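PDB 4GQV: CBS domain-containing protein CBSX1, chloroplastic from Arabidopsis thaliana, which carries a pair of CBS domains and probably regulates chloroplast partners such as thioredoxins, perhaps by sensing adenosine-containing ligands. Local coordinates for residues 124-129 and 146-151. Numbering follows the deposited sequence.
Sequences ILLETK and ITRGNV
R148 reaches from the first turn of helix 148-156 to the C-terminal end of helix 118-127 and grips the carbonyl oxygen of L125 side-on, a worked example of an arginine occupying a helix end whose carbonyls lack the next turn's amides. R148 NE lies 2.9 Å from L125 O and well above the carbonyl plane. R148 NH2, 2.7 Å from L125 O, approaches almost head-on, with a C=O...N angle of 175°. The oxygen sits close to the guanidinium plane, and this double hold fixes the rotation of the group. T128 O lies in line beyond NH2, 2.7 Å from R148 NH2, but its angle is too poor for a hydrogen bond. With CG anti to the backbone N (chi1 -174°), the chain runs extended and then bends at chi3 (-74°), which swings the guanidinium over to the helix end. Without the guanidinium, as with an alanine here, L125 O would probably lose both side-chain donors and L126 the aliphatic stem it rests on.

Apolar contacts accompany this polar grip. L125 CD2 meets V151 CG2 at 4.0 Å and, on the same side, I146 CG1, while its CG lies over the backbone of R148. The L126 side chain crosses that of R148 at a slant, its CD2 4.1 Å from R148 CG.

T147 OG1 N-caps helix 148-156 by accepting from N150 N at 3.1 Å.

The contact joins the two longer helices of the second CBS motif, linked by the hairpin of strands 134-136 and 142-145; V151 also packs on A122, and L126 meets L62 of the second subunit.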
loop_
_atom_site.group_PDB
_atom_site.type_symbol
_atom_site.label_atom_id
_atom_site.label_comp_id
_atom_site.label_asym_id
_atom_site.label_seq_id
_atom_site.Cartn_x
_atom_site.Cartn_y
_atom_site.Cartn_z
ATOM N N ILE A 124 -0.017 14.273 11.109
ATOM C CA ILE A 124 0.776 14.187 9.883
ATOM C C ILE A 124 0.193 13.160 8.923
ATOM O O ILE A 124 -0.114 13.466 7.772
ATOM C CB ILE A 124 2.240 13.822 10.148
ATOM C CG1 ILE A 124 2.898 14.881 11.033
ATOM C CG2 ILE A 124 2.970 13.690 8.829
ATOM C CD1 ILE A 124 2.756 16.264 10.478
ATOM N N LEU A 125 0.035 11.939 9.409
ATOM C CA LEU A 125 -0.515 10.877 8.595
ATOM C C LEU A 125 -1.820 11.292 7.924
ATOM O O LEU A 125 -2.043 10.997 6.754
ATOM C CB LEU A 125 -0.734 9.617 9.430
ATOM C CG LEU A 125 0.434 8.631 9.565
ATOM C CD1 LEU A 125 1.446 8.778 8.412
ATOM C CD2 LEU A 125 1.119 8.736 10.919
ATOM N N LEU A 126 -2.662 12.008 8.655
ATOM C CA LEU A 126 -4.010 12.290 8.180
ATOM C C LEU A 126 -4.146 13.586 7.382
ATOM O O LEU A 126 -5.212 13.875 6.872
ATOM C CB LEU A 126 -5.006 12.264 9.347
ATOM C CG LEU A 126 -5.129 10.944 10.120
ATOM C CD1 LEU A 126 -5.825 11.160 11.462
ATOM C CD2 LEU A 126 -5.842 9.883 9.293
ATOM N N GLU A 127 -3.077 14.363 7.273
ATOM C CA GLU A 127 -3.144 15.638 6.563
ATOM C C GLU A 127 -2.120 15.746 5.431
ATOM O O GLU A 127 -1.905 16.825 4.882
ATOM C CB GLU A 127 -2.910 16.796 7.536
ATOM C CG GLU A 127 -4.102 17.219 8.369
ATOM C CD GLU A 127 -3.732 18.334 9.339
ATOM O OE1 GLU A 127 -4.645 19.008 9.881
ATOM O OE2 GLU A 127 -2.511 18.527 9.552
ATOM N N THR A 128 -1.478 14.635 5.093
ATOM C CA THR A 128 -0.388 14.643 4.125
ATOM C C THR A 128 -0.354 13.378 3.282
ATOM O O THR A 128 -1.004 12.379 3.591
ATOM C CB THR A 128 0.991 14.728 4.820
ATOM O OG1 THR A 128 1.221 13.524 5.567
ATOM C CG2 THR A 128 1.098 15.945 5.747
ATOM N N LYS A 129 0.452 13.425 2.229
ATOM C CA LYS A 129 0.650 12.293 1.331
ATOM C C LYS A 129 1.265 11.084 2.039
ATOM O O LYS A 129 1.253 9.963 1.512
ATOM C CB LYS A 129 1.540 12.724 0.158
ATOM C CG LYS A 129 0.939 13.824 -0.720
ATOM C CD LYS A 129 1.772 15.112 -0.713
ATOM C CE LYS A 129 1.053 16.227 -1.484
ATOM N NZ LYS A 129 1.755 17.538 -1.424
ATOM N N ILE A 146 5.258 3.900 11.981
ATOM C CA ILE A 146 3.844 4.118 12.173
ATOM C C ILE A 146 3.143 4.483 10.866
ATOM O O ILE A 146 3.436 5.489 10.214
ATOM C CB ILE A 146 3.564 5.202 13.224
ATOM C CG1 ILE A 146 2.069 5.494 13.276
ATOM C CG2 ILE A 146 4.380 6.473 12.945
ATOM C CD1 ILE A 146 1.345 4.701 14.320
ATOM N N THR A 147 2.199 3.640 10.488
ATOM C CA THR A 147 1.426 3.872 9.286
ATOM C C THR A 147 0.052 4.444 9.645
ATOM O O THR A 147 -0.389 4.343 10.786
ATOM C CB THR A 147 1.279 2.581 8.482
ATOM O OG1 THR A 147 0.010 1.996 8.766
ATOM C CG2 THR A 147 2.358 1.613 8.877
ATOM N N ARG A 148 -0.597 5.065 8.665
ATOM C CA ARG A 148 -1.963 5.574 8.787
ATOM C C ARG A 148 -2.908 4.430 9.180
ATOM O O ARG A 148 -3.895 4.638 9.896
ATOM C CB ARG A 148 -2.389 6.205 7.444
ATOM C CG ARG A 148 -3.738 6.923 7.414
ATOM C CD ARG A 148 -4.073 7.440 6.005
ATOM N NE ARG A 148 -3.274 8.613 5.649
ATOM C CZ ARG A 148 -3.147 9.096 4.414
ATOM N NH1 ARG A 148 -3.774 8.507 3.393
ATOM N NH2 ARG A 148 -2.388 10.160 4.198
ATOM N N GLY A 149 -2.596 3.227 8.691
ATOM C CA GLY A 149 -3.273 2.022 9.111
ATOM C C GLY A 149 -3.202 1.859 10.625
ATOM O O GLY A 149 -4.224 1.782 11.289
ATOM N N ASN A 150 -1.989 1.798 11.159
ATOM C CA ASN A 150 -1.773 1.679 12.591
ATOM C C ASN A 150 -2.560 2.731 13.380
ATOM O O ASN A 150 -3.158 2.430 14.422
ATOM C CB ASN A 150 -0.275 1.794 12.893
ATOM C CG ASN A 150 0.516 0.620 12.349
ATOM O OD1 ASN A 150 -0.031 -0.454 12.140
ATOM N ND2 ASN A 150 1.814 0.815 12.137
ATOM N N VAL A 151 -2.588 3.957 12.865
ATOM C CA VAL A 151 -3.367 5.020 13.496
ATOM C C VAL A 151 -4.851 4.679 13.485
ATOM O O VAL A 151 -5.550 4.875 14.488
ATOM C CB VAL A 151 -3.148 6.389 12.818
ATOM C CG1 VAL A 151 -4.168 7.407 13.326
ATOM C CG2 VAL A 151 -1.720 6.889 13.056
#